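Local structure of extracellular subtilisin-like serine proteinase (Vibrio sp. PA-44, 1SH7) at residues Tyr34-Gly39 against Asp113-Asn118; Phe57-Ala62 against Gly93-Ser98. The protein probably cleaves internal peptide bonds as a secreted, cold-adapted serine endopeptidase of the subtilisin family, its chain here being the calcium-binding catalytic domain. One frame throughout, in Å; residues are numbered along the deposited sequence.

Interaction 1: Tyr34-Gly39 against Asp113-Asn118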
loop_
_atom_site.group_PDB
_atom_site.type_symbol
_atom_site.label_atom_id
_atom_site.label_comp_id
_atom_site.label_asym_id
_atom_site.label_seq_id
_atom_site.Cartn_x
_atom_site.Cartn_y
_atom_site.Cartn_z
ATOM N N TYR A 34 -8.049 -3.392 -3.472
ATOM C CA TYR A 34 -8.333 -4.637 -2.777
ATOM C C TYR A 34 -7.350 -4.767 -1.621
ATOM O O TYR A 34 -6.145 -4.835 -1.846
ATOM C CB TYR A 34 -8.222 -5.816 -3.746
ATOM C CG TYR A 34 -9.303 -5.785 -4.767
ATOM C CD1 TYR A 34 -10.541 -6.404 -4.526
ATOM C CD2 TYR A 34 -9.133 -5.091 -5.944
ATOM C CE1 TYR A 34 -11.562 -6.329 -5.452
ATOM C CE2 TYR A 34 -10.165 -5.002 -6.888
ATOM C CZ TYR A 34 -11.376 -5.622 -6.623
ATOM O OH TYR A 34 -12.395 -5.540 -7.548
ATOM N N VAL A 35 -7.869 -4.766 -0.394
ATOM C CA VAL A 35 -7.045 -4.749 0.805
ATOM C C VAL A 35 -6.997 -6.138 1.384
ATOM O O VAL A 35 -8.001 -6.628 1.914
ATOM C CB VAL A 35 -7.593 -3.715 1.791
ATOM C CG1 VAL A 35 -6.794 -3.682 3.065
ATOM C CG2 VAL A 35 -7.659 -2.366 1.100
ATOM N N ILE A 36 -5.849 -6.805 1.204
ATOM C CA ILE A 36 -5.678 -8.205 1.581
ATOM C C ILE A 36 -5.017 -8.163 2.949
ATOM O O ILE A 36 -3.841 -7.894 3.075
ATOM C CB ILE A 36 -4.825 -8.970 0.534
ATOM C CG1 ILE A 36 -5.501 -8.911 -0.861
ATOM C CG2 ILE A 36 -4.573 -10.402 0.973
ATOM C CD1 ILE A 36 -4.612 -9.387 -2.030
ATOM N N ASP A 37 -5.800 -8.405 3.979
ATOM C CA ASP A 37 -5.367 -8.059 5.321
ATOM C C ASP A 37 -6.295 -8.688 6.377
ATOM O O ASP A 37 -6.834 -9.772 6.145
ATOM C CB ASP A 37 -5.314 -6.530 5.438
ATOM C CG ASP A 37 -4.214 -6.052 6.335
ATOM O OD1 ASP A 37 -4.271 -6.367 7.547
ATOM O OD2 ASP A 37 -3.303 -5.292 5.934
ATOM N N THR A 38 -6.489 -7.997 7.514
ATOM C CA THR A 38 -7.325 -8.495 8.601
ATOM C C THR A 38 -8.799 -8.183 8.433
ATOM O O THR A 38 -9.597 -8.391 9.349
ATOM C CB THR A 38 -6.853 -7.883 9.976
ATOM O OG1 THR A 38 -7.027 -6.458 9.941
ATOM C CG2 THR A 38 -5.387 -8.084 10.224
ATOM N N GLY A 39 -9.166 -7.646 7.278
ATOM C CA GLY A 39 -10.492 -7.159 7.031
ATOM C C GLY A 39 -10.494 -5.645 6.995
ATOM O O GLY A 39 -9.456 -5.009 7.192
ATOM N N ASP A 113 -5.799 -15.124 -5.223
ATOM C CA ASP A 113 -6.554 -15.710 -6.329
ATOM C C ASP A 113 -7.939 -15.055 -6.478
ATOM O O ASP A 113 -8.422 -14.841 -7.594
ATOM C CB ASP A 113 -6.754 -17.214 -6.093
ATOM C CG ASP A 113 -5.496 -18.030 -6.298
ATOM O OD1 ASP A 113 -5.583 -19.264 -6.025
ATOM O OD2 ASP A 113 -4.400 -17.562 -6.739
ATOM N N TRP A 114 -8.580 -14.749 -5.353
ATOM C CA TRP A 114 -9.896 -14.122 -5.373
ATOM C C TRP A 114 -9.861 -12.737 -6.019
ATOM O O TRP A 114 -10.760 -12.353 -6.774
ATOM C CB TRP A 114 -10.448 -14.024 -3.945
ATOM C CG TRP A 114 -11.847 -13.576 -3.886
ATOM C CD1 TRP A 114 -12.953 -14.367 -3.844
ATOM C CD2 TRP A 114 -12.326 -12.221 -3.907
ATOM N NE1 TRP A 114 -14.081 -13.594 -3.778
ATOM C CE2 TRP A 114 -13.728 -12.273 -3.827
ATOM C CE3 TRP A 114 -11.711 -10.969 -3.934
ATOM C CZ2 TRP A 114 -14.521 -11.123 -3.786
ATOM C CZ3 TRP A 114 -12.498 -9.836 -3.914
ATOM C CH2 TRP A 114 -13.878 -9.921 -3.856
ATOM N N VAL A 115 -8.816 -11.991 -5.706
ATOM C CA VAL A 115 -8.614 -10.672 -6.328
ATOM C C VAL A 115 -8.387 -10.836 -7.835
ATOM O O VAL A 115 -9.033 -10.162 -8.635
ATOM C CB VAL A 115 -7.449 -9.906 -5.655
ATOM C CG1 VAL A 115 -7.026 -8.732 -6.471
ATOM C CG2 VAL A 115 -7.841 -9.470 -4.221
ATOM N N ALA A 116 -7.529 -11.751 -8.251
ATOM C CA ALA A 116 -7.334 -11.974 -9.686
ATOM C C ALA A 116 -8.669 -12.338 -10.372
ATOM O O ALA A 116 -9.005 -11.800 -11.444
ATOM C CB ALA A 116 -6.312 -13.059 -9.936
ATOM N N GLN A 117 -9.465 -13.177 -9.718
ATOM C CA GLN A 117 -10.714 -13.646 -10.329
ATOM C C GLN A 117 -11.846 -12.593 -10.291
ATOM O O GLN A 117 -12.735 -12.630 -11.128
ATOM C CB GLN A 117 -11.199 -14.933 -9.674
ATOM C CG GLN A 117 -10.326 -16.145 -9.964
ATOM C CD GLN A 117 -10.558 -17.294 -8.988
ATOM O OE1 GLN A 117 -11.618 -17.386 -8.363
ATOM N NE2 GLN A 117 -9.563 -18.166 -8.849
ATOM N N ASN A 118 -11.803 -11.656 -9.345
ATOM C CA ASN A 118 -12.942 -10.791 -9.101
ATOM C C ASN A 118 -12.716 -9.311 -9.378
ATOM O O ASN A 118 -13.647 -8.527 -9.279
ATOM C CB ASN A 118 -13.448 -10.992 -7.653
ATOM C CG ASN A 118 -14.054 -12.370 -7.447
ATOM O OD1 ASN A 118 -13.367 -13.316 -7.004
ATOM N ND2 ASN A 118 -15.322 -12.511 -7.784
#

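Interaction 2: Phe57-Ala62 against Gly93-Ser98. With CA (calcium ion), chain D.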
loop_
_atom_site.group_PDB
_atom_site.type_symbol
_atom_site.label_atom_id
_atom_site.label_comp_id
_atom_site.label_asym_id
_atom_site.label_seq_id
_atom_site.Cartn_x
_atom_site.Cartn_y
_atom_site.Cartn_z
ATOM N N PHE A 57 -11.681 -15.268 4.054
ATOM C CA PHE A 57 -11.073 -16.593 3.975
ATOM C C PHE A 57 -10.577 -17.158 5.303
ATOM O O PHE A 57 -10.072 -18.271 5.338
ATOM C CB PHE A 57 -9.902 -16.586 3.001
ATOM C CG PHE A 57 -10.330 -16.432 1.585
ATOM C CD1 PHE A 57 -10.795 -17.528 0.881
ATOM C CD2 PHE A 57 -10.337 -15.185 0.990
ATOM C CE1 PHE A 57 -11.210 -17.394 -0.428
ATOM C CE2 PHE A 57 -10.770 -15.021 -0.312
ATOM C CZ PHE A 57 -11.212 -16.122 -1.027
ATOM N N VAL A 58 -10.652 -16.358 6.357
ATOM C CA VAL A 58 -10.333 -16.814 7.693
ATOM C C VAL A 58 -11.530 -17.637 8.186
ATOM O O VAL A 58 -11.393 -18.765 8.632
ATOM C CB VAL A 58 -10.043 -15.597 8.648
ATOM C CG1 VAL A 58 -9.920 -16.028 10.098
ATOM C CG2 VAL A 58 -8.793 -14.847 8.224
ATOM N N ASP A 59 -12.727 -17.089 8.082
ATOM C CA ASP A 59 -13.913 -17.782 8.590
ATOM C C ASP A 59 -14.852 -18.349 7.506
ATOM O O ASP A 59 -15.931 -18.864 7.812
ATOM C CB ASP A 59 -14.674 -16.839 9.523
ATOM C CG ASP A 59 -13.931 -16.615 10.818
ATOM O OD1 ASP A 59 -13.288 -17.576 11.291
ATOM O OD2 ASP A 59 -13.899 -15.519 11.406
ATOM N N ASN A 60 -14.430 -18.240 6.251
ATOM C CA ASN A 60 -15.250 -18.623 5.100
ATOM C C ASN A 60 -16.664 -18.070 5.181
ATOM O O ASN A 60 -17.638 -18.799 5.295
ATOM C CB ASN A 60 -15.208 -20.137 4.897
ATOM C CG ASN A 60 -13.810 -20.616 4.559
ATOM O OD1 ASN A 60 -13.169 -20.097 3.626
ATOM N ND2 ASN A 60 -13.288 -21.538 5.363
ATOM N N ASP A 61 -16.752 -16.748 5.094
ATOM C CA ASP A 61 -18.023 -16.052 5.132
ATOM C C ASP A 61 -17.932 -14.774 4.266
ATOM O O ASP A 61 -16.865 -14.486 3.698
ATOM C CB ASP A 61 -18.487 -15.827 6.584
ATOM C CG ASP A 61 -17.687 -14.777 7.337
ATOM O OD1 ASP A 61 -17.536 -13.629 6.845
ATOM O OD2 ASP A 61 -17.203 -15.018 8.471
ATOM N N ALA A 62 -19.051 -14.081 4.130
ATOM C CA ALA A 62 -19.174 -12.951 3.188
ATOM C C ALA A 62 -18.895 -11.595 3.806
ATOM O O ALA A 62 -19.017 -10.571 3.125
ATOM C CB ALA A 62 -20.583 -12.944 2.533
ATOM N N GLY A 93 -12.665 -5.289 1.035
ATOM C CA GLY A 93 -11.994 -6.081 2.075
ATOM C C GLY A 93 -11.784 -7.526 1.667
ATOM O O GLY A 93 -12.725 -8.193 1.255
ATOM N N VAL A 94 -10.545 -8.005 1.731
ATOM C CA VAL A 94 -10.227 -9.422 1.476
ATOM C C VAL A 94 -9.539 -9.959 2.717
ATOM O O VAL A 94 -8.335 -9.802 2.918
ATOM C CB VAL A 94 -9.353 -9.603 0.215
ATOM C CG1 VAL A 94 -9.151 -11.074 -0.116
ATOM C CG2 VAL A 94 -9.986 -8.882 -0.971
ATOM N N ARG A 95 -10.332 -10.501 3.612
ATOM C CA ARG A 95 -9.833 -10.887 4.910
ATOM C C ARG A 95 -9.107 -12.245 4.887
ATOM O O ARG A 95 -9.732 -13.306 4.710
ATOM C CB ARG A 95 -10.964 -10.868 5.928
ATOM C CG ARG A 95 -10.538 -11.285 7.345
ATOM C CD ARG A 95 -11.639 -11.072 8.352
ATOM N NE ARG A 95 -11.144 -11.311 9.703
ATOM C CZ ARG A 95 -11.438 -12.335 10.489
ATOM N NH1 ARG A 95 -10.872 -12.396 11.682
ATOM N NH2 ARG A 95 -12.306 -13.263 10.163
ATOM N N VAL A 96 -7.789 -12.205 5.080
ATOM C CA VAL A 96 -6.984 -13.420 5.125
ATOM C C VAL A 96 -6.184 -13.588 6.420
ATOM O O VAL A 96 -5.482 -14.598 6.560
ATOM C CB VAL A 96 -5.996 -13.520 3.932
ATOM C CG1 VAL A 96 -6.768 -13.526 2.576
ATOM C CG2 VAL A 96 -4.953 -12.375 3.965
ATOM N N LEU A 97 -6.289 -12.601 7.321
ATOM C CA LEU A 97 -5.620 -12.624 8.622
ATOM C C LEU A 97 -6.653 -12.482 9.749
ATOM O O LEU A 97 -7.599 -11.646 9.669
ATOM C CB LEU A 97 -4.598 -11.489 8.711
ATOM C CG LEU A 97 -3.557 -11.349 7.596
ATOM C CD1 LEU A 97 -2.803 -10.058 7.805
ATOM C CD2 LEU A 97 -2.578 -12.527 7.590
ATOM N N SER A 98 -6.460 -13.302 10.790
ATOM C CA SER A 98 -7.350 -13.406 11.964
ATOM C C SER A 98 -7.416 -12.149 12.828
ATOM O O SER A 98 -6.708 -11.191 12.563
ATOM C CB SER A 98 -6.910 -14.575 12.854
ATOM O OG SER A 98 -5.739 -14.256 13.584
HETATM CA CA CA D . -16.258 -12.561 8.777
HETATM O O HOH W 1 -12.427 -14.393 13.239
HETATM O O HOH W 2 -15.657 -13.613 10.885
HETATM O O HOH W 3 -14.974 -10.826 9.772
HETATM O O HOH W 4 -18.272 -11.922 9.859
#

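Interaction 1: Tyr34-Gly39 against Asp113-Asn118
The side chains of Y34 and V115 lie alongside, running opposite ways, where helix 105-118 lies over strand 32-37 of the parallel sheet in this subtilisin fold. Strand 34-37 and helix 113-118 run nearly antiparallel, at 165°, with their axes 10.1 Å from each other at closest approach. This is a clear example of how a helix meets a sheet: apolar branches touch, and no hydrogen bond passes between the two segments. The tyrosine holds CG anti to its carbonyl carbon (chi1 -68°), which carries the ring out from the strand and along the helix. Its CB meets V115 CG2 at 3.7 Å, while V115 CG1, the other branch of the valine, lies 4.1 Å from Y34 CG. One valine thus touches both the root of the side chain and the start of the ring.

I36, two residues along and on the same face of the strand, behaves differently. It points toward the helix, and its CD1 meets V115 CG2 tip to tip at 3.9 Å, so that methyl touches side chains of both Y34 and I36. The side chain of W114 stands roughly perpendicular to that of Y34 and touches it through the six-membered part of the indole, where CZ3 is 3.9 Å from Y34 CE1. V94 of the adjacent strand 90-95 extends the layer, touching I36, W114 and V115.

V35 points away from the helix, to V74 and I78 of helix 70-79 on the other face of the sheet. The strand, which ends at D37, probably the aspartate of the catalytic triad, is therefore packed between two helical layers. At the far end of the tyrosine, Y34 OH comes to 3.7 Å from N118 O, the carbonyl oxygen of the last residue of the helix.

Interaction 2: Phe57-Ala62 against Gly93-Ser98
With chi1 at 179° the side chain of R95 leaves the end of strand 90-95 with CG opposite the backbone N, and its extended run to NE brings the guanidinium to V58 and D59 in the calcium-binding loop that follows strand 51-56. In that loop N60 and D61, set against D56, fit a G1 beta bulge. In V58, CG2 anti to the carbonyl carbon is turned onto the chain of the other segment, where it packs 3.4 Å from V96 C. The valine also covers one face of the guanidinium, its CB lying 3.6 Å from R95 NH2.

At its edge the guanidinium meets a carboxylate. R95 NH2 donates to D59 OD2 at 3.0 Å in a salt bridge, with the carboxylate oxygen close to the guanidinium plane. The two flat groups are 48° apart, and the nitrogen meets the oxygen from above the carboxylate plane, 57° out of it. A water that donates to D59 OD2 and accepts from R95 NH1 (3.0 Å from the water oxygen) adds an indirect link. R95 NH2 also bonds D56 OD1, itself a calcium ligand, so the arginine bridges D59 of the loop and D56 at the end of strand 51-56.

One backbone hydrogen bond, F57 N to R95 O at 2.8 Å, lies just beyond the end of strand 51-56. Beside it the phenyl edge faces V94 CG1, and CD2 of F57 packs 4.2 Å from V96 CG1.

The site illustrates second-shell support of a metal. D61 binds the calcium ion through both carboxylate oxygens, joined by D56, D63 and three waters. D59 acts one step back: its OD2 accepts a bond of 2.6 Å from a water whose oxygen is 2.4 Å from the calcium ion.

How the interactions relate
After helix 6-11 the chain lays down strand 32-37, then strand 51-56 and the loop 57-62. Beyond helix 70-79 it returns as strand 90-95, and residues 93-98 close interaction 2 against that loop. It continues into helix 105-118, whose last turns close interaction 1 on strand 32-37, so interaction 2 is nested inside the larger loop. Strands 32-37 and 90-95 are neighbours in the sheet, and the contacts meet there through probable backbone hydrogen bonds from V94 N to V35 O and from V96 N to D37 O. Together they join the peripheral calcium site, the sheet and one helical layer.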